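Local coordinates for choline binding protein PCPA (Streptococcus pneumoniae, PDB 4CP6), which is a pneumococcal vaccine antigen that probably attaches to the cell surface through choline and carries a leucine-rich repeat domain, at residues Val47-Gly52 with Gln79-Tyr84; Val92-Ser97 with Lys110-Ser115. One frame throughout, in Å; residues are numbered along the deposited sequence.

Contact 1 (Val47-Gly52 with Gln79-Tyr84)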
loop_
_atom_site.group_PDB
_atom_site.type_symbol
_atom_site.label_atom_id
_atom_site.label_comp_id
_atom_site.label_asym_id
_atom_site.label_seq_id
_atom_site.Cartn_x
_atom_site.Cartn_y
_atom_site.Cartn_z
ATOM N N VAL A 47 -14.477 -24.316 6.496
ATOM C CA VAL A 47 -15.083 -25.070 7.574
ATOM C C VAL A 47 -16.451 -24.418 7.837
ATOM O O VAL A 47 -16.584 -23.181 7.892
ATOM C CB VAL A 47 -14.211 -24.982 8.848
ATOM C CG1 VAL A 47 -14.974 -25.462 10.104
ATOM C CG2 VAL A 47 -12.904 -25.732 8.657
ATOM N N GLU A 48 -17.482 -25.269 7.947
ATOM C CA GLU A 48 -18.827 -24.812 8.252
ATOM C C GLU A 48 -19.066 -24.973 9.752
ATOM O O GLU A 48 -18.905 -26.071 10.281
ATOM C CB GLU A 48 -19.818 -25.670 7.481
ATOM C CG GLU A 48 -21.252 -25.239 7.685
ATOM C CD GLU A 48 -22.173 -25.936 6.711
ATOM O OE1 GLU A 48 -22.161 -25.556 5.518
ATOM O OE2 GLU A 48 -22.867 -26.890 7.128
ATOM N N PHE A 49 -19.475 -23.899 10.421
ATOM C CA PHE A 49 -19.728 -23.886 11.848
ATOM C C PHE A 49 -21.190 -24.168 12.142
ATOM O O PHE A 49 -22.056 -23.902 11.308
ATOM C CB PHE A 49 -19.309 -22.529 12.458
ATOM C CG PHE A 49 -17.811 -22.304 12.400
ATOM C CD1 PHE A 49 -16.975 -22.848 13.366
ATOM C CD2 PHE A 49 -17.236 -21.604 11.344
ATOM C CE1 PHE A 49 -15.591 -22.660 13.307
ATOM C CE2 PHE A 49 -15.850 -21.423 11.279
ATOM C CZ PHE A 49 -15.037 -21.945 12.267
ATOM N N GLU A 50 -21.455 -24.690 13.339
ATOM C CA GLU A 50 -22.796 -24.968 13.835
ATOM C C GLU A 50 -23.437 -23.662 14.276
ATOM O O GLU A 50 -22.734 -22.719 14.650
ATOM C CB GLU A 50 -22.693 -25.902 15.046
ATOM C CG GLU A 50 -22.013 -27.228 14.717
ATOM C CD GLU A 50 -21.446 -28.018 15.882
ATOM O OE1 GLU A 50 -21.681 -27.628 17.048
ATOM O OE2 GLU A 50 -20.767 -29.039 15.627
ATOM N N ALA A 51 -24.785 -23.598 14.298
ATOM C CA ALA A 51 -25.489 -22.404 14.757
ATOM C C ALA A 51 -25.008 -21.967 16.123
ATOM O O ALA A 51 -24.788 -20.779 16.336
ATOM C CB ALA A 51 -26.994 -22.666 14.792
ATOM N N GLY A 52 -24.838 -22.930 17.040
ATOM C CA GLY A 52 -24.422 -22.651 18.411
ATOM C C GLY A 52 -23.029 -22.075 18.539
ATOM O O GLY A 52 -22.712 -21.491 19.579
ATOM N N GLN A 79 -8.633 -20.955 2.544
ATOM C CA GLN A 79 -10.088 -20.882 2.715
ATOM C C GLN A 79 -10.610 -21.573 3.969
ATOM O O GLN A 79 -11.793 -21.433 4.242
ATOM C CB GLN A 79 -10.838 -21.464 1.475
ATOM C CG GLN A 79 -10.314 -21.006 0.101
ATOM C CD GLN A 79 -10.518 -19.537 -0.177
ATOM O OE1 GLN A 79 -11.347 -18.862 0.450
ATOM N NE2 GLN A 79 -9.721 -18.991 -1.072
ATOM N N ALA A 80 -9.763 -22.269 4.761
ATOM C CA ALA A 80 -10.314 -23.053 5.883
ATOM C C ALA A 80 -11.177 -22.261 6.841
ATOM O O ALA A 80 -12.258 -22.729 7.237
ATOM C CB ALA A 80 -9.202 -23.759 6.638
ATOM N N PHE A 81 -10.717 -21.066 7.227
ATOM C CA PHE A 81 -11.485 -20.236 8.138
ATOM C C PHE A 81 -11.909 -18.938 7.464
ATOM O O PHE A 81 -12.018 -17.876 8.090
ATOM C CB PHE A 81 -10.776 -20.053 9.481
ATOM C CG PHE A 81 -10.602 -21.389 10.157
ATOM C CD1 PHE A 81 -11.711 -22.094 10.650
ATOM C CD2 PHE A 81 -9.354 -21.976 10.259
ATOM C CE1 PHE A 81 -11.560 -23.347 11.241
ATOM C CE2 PHE A 81 -9.207 -23.246 10.837
ATOM C CZ PHE A 81 -10.313 -23.927 11.321
ATOM N N SER A 82 -12.172 -19.033 6.158
ATOM C CA SER A 82 -12.662 -17.868 5.461
ATOM C C SER A 82 -14.157 -17.704 5.713
ATOM O O SER A 82 -14.877 -18.693 5.983
ATOM C CB SER A 82 -12.395 -17.963 3.966
ATOM O OG SER A 82 -13.086 -19.083 3.454
ATOM N N TYR A 83 -14.618 -16.484 5.609
ATOM C CA TYR A 83 -16.021 -16.168 5.767
ATOM C C TYR A 83 -16.471 -15.655 4.438
ATOM O O TYR A 83 -15.906 -14.682 3.908
ATOM C CB TYR A 83 -16.278 -15.131 6.883
ATOM C CG TYR A 83 -17.708 -14.642 6.848
ATOM C CD1 TYR A 83 -18.727 -15.370 7.469
ATOM C CD2 TYR A 83 -18.085 -13.594 6.005
ATOM C CE1 TYR A 83 -20.063 -14.978 7.361
ATOM C CE2 TYR A 83 -19.427 -13.247 5.824
ATOM C CZ TYR A 83 -20.413 -13.937 6.514
ATOM O OH TYR A 83 -21.736 -13.565 6.364
ATOM N N TYR A 84 -17.519 -16.297 3.922
ATOM C CA TYR A 84 -18.194 -15.897 2.700
ATOM C C TYR A 84 -19.687 -15.915 2.899
ATOM O O TYR A 84 -20.234 -16.852 3.483
ATOM C CB TYR A 84 -17.859 -16.823 1.529
ATOM C CG TYR A 84 -16.427 -16.727 1.089
ATOM C CD1 TYR A 84 -16.009 -15.710 0.233
ATOM C CD2 TYR A 84 -15.512 -17.714 1.425
ATOM C CE1 TYR A 84 -14.685 -15.629 -0.196
ATOM C CE2 TYR A 84 -14.198 -17.661 0.984
ATOM C CZ TYR A 84 -13.780 -16.608 0.188
ATOM O OH TYR A 84 -12.475 -16.564 -0.219
HETATM O O HOH W 1 -14.862 -20.688 8.086
#

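Contact 2 (Val92-Ser97 with Lys110-Ser115)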
loop_
_atom_site.group_PDB
_atom_site.type_symbol
_atom_site.label_atom_id
_atom_site.label_comp_id
_atom_site.label_asym_id
_atom_site.label_seq_id
_atom_site.Cartn_x
_atom_site.Cartn_y
_atom_site.Cartn_z
ATOM N N VAL A 92 -24.459 -17.184 7.756
ATOM C CA VAL A 92 -23.345 -18.115 7.664
ATOM C C VAL A 92 -22.659 -17.949 9.025
ATOM O O VAL A 92 -22.234 -16.835 9.386
ATOM C CB VAL A 92 -22.424 -17.810 6.449
ATOM C CG1 VAL A 92 -21.190 -18.700 6.458
ATOM C CG2 VAL A 92 -23.193 -18.000 5.133
ATOM N N TYR A 93 -22.653 -19.025 9.825
ATOM C CA TYR A 93 -22.171 -18.970 11.202
ATOM C C TYR A 93 -20.671 -18.803 11.276
ATOM O O TYR A 93 -19.949 -19.345 10.444
ATOM C CB TYR A 93 -22.596 -20.228 11.959
ATOM C CG TYR A 93 -24.078 -20.492 11.818
ATOM C CD1 TYR A 93 -25.013 -19.549 12.233
ATOM C CD2 TYR A 93 -24.543 -21.685 11.272
ATOM C CE1 TYR A 93 -26.382 -19.787 12.111
ATOM C CE2 TYR A 93 -25.908 -21.925 11.131
ATOM C CZ TYR A 93 -26.819 -20.984 11.572
ATOM O OH TYR A 93 -28.165 -21.246 11.427
ATOM N N TYR A 94 -20.190 -18.054 12.266
ATOM C CA TYR A 94 -18.750 -17.840 12.351
ATOM C C TYR A 94 -18.403 -17.445 13.780
ATOM O O TYR A 94 -19.141 -16.691 14.396
ATOM C CB TYR A 94 -18.309 -16.732 11.343
ATOM C CG TYR A 94 -16.828 -16.782 11.064
ATOM C CD1 TYR A 94 -15.922 -16.123 11.893
ATOM C CD2 TYR A 94 -16.320 -17.532 9.999
ATOM C CE1 TYR A 94 -14.546 -16.260 11.708
ATOM C CE2 TYR A 94 -14.944 -17.626 9.770
ATOM C CZ TYR A 94 -14.062 -16.967 10.619
ATOM O OH TYR A 94 -12.703 -17.040 10.422
ATOM N N PRO A 95 -17.275 -17.943 14.318
ATOM C CA PRO A 95 -16.906 -17.611 15.698
ATOM C C PRO A 95 -16.554 -16.147 15.933
ATOM O O PRO A 95 -16.203 -15.420 15.009
ATOM C CB PRO A 95 -15.694 -18.510 15.984
ATOM C CG PRO A 95 -15.237 -19.025 14.704
ATOM C CD PRO A 95 -16.358 -18.925 13.720
ATOM N N SER A 96 -16.601 -15.724 17.206
ATOM C CA SER A 96 -16.253 -14.337 17.556
ATOM C C SER A 96 -14.733 -14.155 17.721
ATOM O O SER A 96 -14.227 -13.027 17.669
ATOM C CB SER A 96 -16.931 -13.985 18.866
ATOM O OG SER A 96 -16.588 -14.950 19.845
ATOM N N SER A 97 -14.024 -15.243 17.988
ATOM C CA SER A 97 -12.568 -15.243 18.158
ATOM C C SER A 97 -12.072 -16.621 17.810
ATOM O O SER A 97 -12.842 -17.589 17.902
ATOM C CB SER A 97 -12.168 -14.885 19.591
ATOM O OG SER A 97 -12.474 -15.945 20.486
ATOM N N LYS A 110 -5.184 -16.903 2.018
ATOM C CA LYS A 110 -6.625 -16.789 2.277
ATOM C C LYS A 110 -7.115 -17.756 3.355
ATOM O O LYS A 110 -8.317 -18.062 3.400
ATOM C CB LYS A 110 -7.411 -16.949 0.957
ATOM C CG LYS A 110 -7.177 -15.741 0.047
ATOM C CD LYS A 110 -8.060 -15.706 -1.155
ATOM C CE LYS A 110 -7.895 -14.342 -1.783
ATOM N NZ LYS A 110 -8.871 -14.157 -2.902
ATOM N N GLY A 111 -6.238 -18.163 4.286
ATOM C CA GLY A 111 -6.695 -19.077 5.344
ATOM C C GLY A 111 -7.812 -18.498 6.191
ATOM O O GLY A 111 -8.652 -19.257 6.693
ATOM N N PHE A 112 -7.851 -17.161 6.373
ATOM C CA PHE A 112 -8.849 -16.461 7.182
ATOM C C PHE A 112 -9.458 -15.311 6.384
ATOM O O PHE A 112 -9.854 -14.293 6.955
ATOM C CB PHE A 112 -8.222 -15.935 8.486
ATOM C CG PHE A 112 -7.748 -17.001 9.446
ATOM C CD1 PHE A 112 -6.498 -17.593 9.298
ATOM C CD2 PHE A 112 -8.529 -17.375 10.533
ATOM C CE1 PHE A 112 -6.032 -18.527 10.228
ATOM C CE2 PHE A 112 -8.088 -18.334 11.430
ATOM C CZ PHE A 112 -6.849 -18.915 11.274
ATOM N N HIS A 113 -9.588 -15.475 5.042
ATOM C CA HIS A 113 -10.148 -14.402 4.238
ATOM C C HIS A 113 -11.510 -13.958 4.815
ATOM O O HIS A 113 -12.370 -14.825 5.043
ATOM C CB HIS A 113 -10.331 -14.829 2.765
ATOM C CG HIS A 113 -11.272 -13.919 2.052
ATOM N ND1 HIS A 113 -10.831 -12.768 1.449
ATOM C CD2 HIS A 113 -12.629 -13.952 1.984
ATOM C CE1 HIS A 113 -11.921 -12.136 1.025
ATOM N NE2 HIS A 113 -13.017 -12.833 1.308
ATOM N N GLY A 114 -11.733 -12.660 4.942
ATOM C CA GLY A 114 -13.004 -12.113 5.399
ATOM C C GLY A 114 -13.420 -12.512 6.797
ATOM O O GLY A 114 -14.571 -12.256 7.188
ATOM N N SER A 115 -12.513 -13.125 7.571
ATOM C CA SER A 115 -12.844 -13.607 8.907
ATOM C C SER A 115 -13.637 -12.626 9.741
ATOM O O SER A 115 -13.269 -11.468 9.851
ATOM C CB SER A 115 -11.575 -14.006 9.654
ATOM O OG SER A 115 -11.859 -14.479 10.963
#

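Contact 1 (Val47-Gly52 with Gln79-Tyr84)
The rings of F49 and F81 meet rim to rim: F49 CZ lies 3.7 Å from F81 CD1, each near the plane of the other ring, and the two side chains cross at about a right angle. V47 CG1 sits 4.1 Å above one face of the F49 ring, offset toward the rim, while V47 CG2 packs obliquely on F81, 3.8 Å from CE1. CG1 is anti to the backbone N (chi1 166°) and CG2 lies beside that N, which sends CG1 mainly to the F49 face and CG2 toward F81. F58 and Y94 add edge-to-face partners to F49. The contact joins the loop after strand 35-40 to a type I turn, Q79 to S82, that follows strand 69-76 at the N-terminal end of the leucine-rich repeat solenoid. The backbone is fastened by V47 N to A80 O, 2.8 Å and nearly straight at 168°. A water lies within hydrogen-bonding distance of V47 O (3.0 Å) and S82 O (2.9 Å). Within the turn, S82 N bonds to Q79 O at 3.1 Å. Q79 OE1, at the edge of the Y84 ring and in its plane, accepts from Y84 OH at 2.6 Å.

Contact 2 (Val92-Ser97 with Lys110-Ser115)
Y94 and S115 carry the polar part of this contact, their hydroxyls meeting at 2.8 Å between Y94 OH and S115 OG. Y94 OH has its stronger partner in F81 O, and S115 OG also accepts from A117 N. S115 OG stands anti to its own backbone N (chi1 180°), which brings it over to the phenol, obliquely to the ring and 3.3 Å from Y94 CE1. Van der Waals contact round the phenol oxygen is slight: S115 CB lies 3.3 Å from Y94 OH, and the F112 ring approaches the same oxygen obliquely, through CD2 at 4.2 Å. On the tyrosine's own side, P95 CD rests 3.3 Å above one face of the Y94 ring, toward its rim. Backbone bonding shapes the other segment: S115 N to F112 O, 3.0 Å, closes a type II turn in which G114 takes the positive phi (62°). Y94 links the loop leading into strand 97-100 with the turn between strands 106-107 and 119-122. F112 lies against I98 and I100 of strand 97-100 and I120 of strand 119-122, and stacks on F136.

Overall arrangement
Contacts 1 and 2 follow one another along the chain, with centres about 6 Å apart, and adjoin each other in a largely buried region at the N-terminal end of the repeats. Two probable hydrogen bonds couple them: F81 O to Y94 OH, 2.6 Å, and F81 N to G111 O, 2.8 Å. F81 thus serves contact 1 with its ring and contact 2 with its backbone. Segments 79-84 and 110-115 lie one on the other, consistent with successive solenoid coils, tied further by Q79-K110 and Y83-H113 backbone bonds and by the stacked rings of Y84 and H113. Segments 47-52 and 92-97 also pack together, F49 O lying 3.3 Å from Y93 CD2.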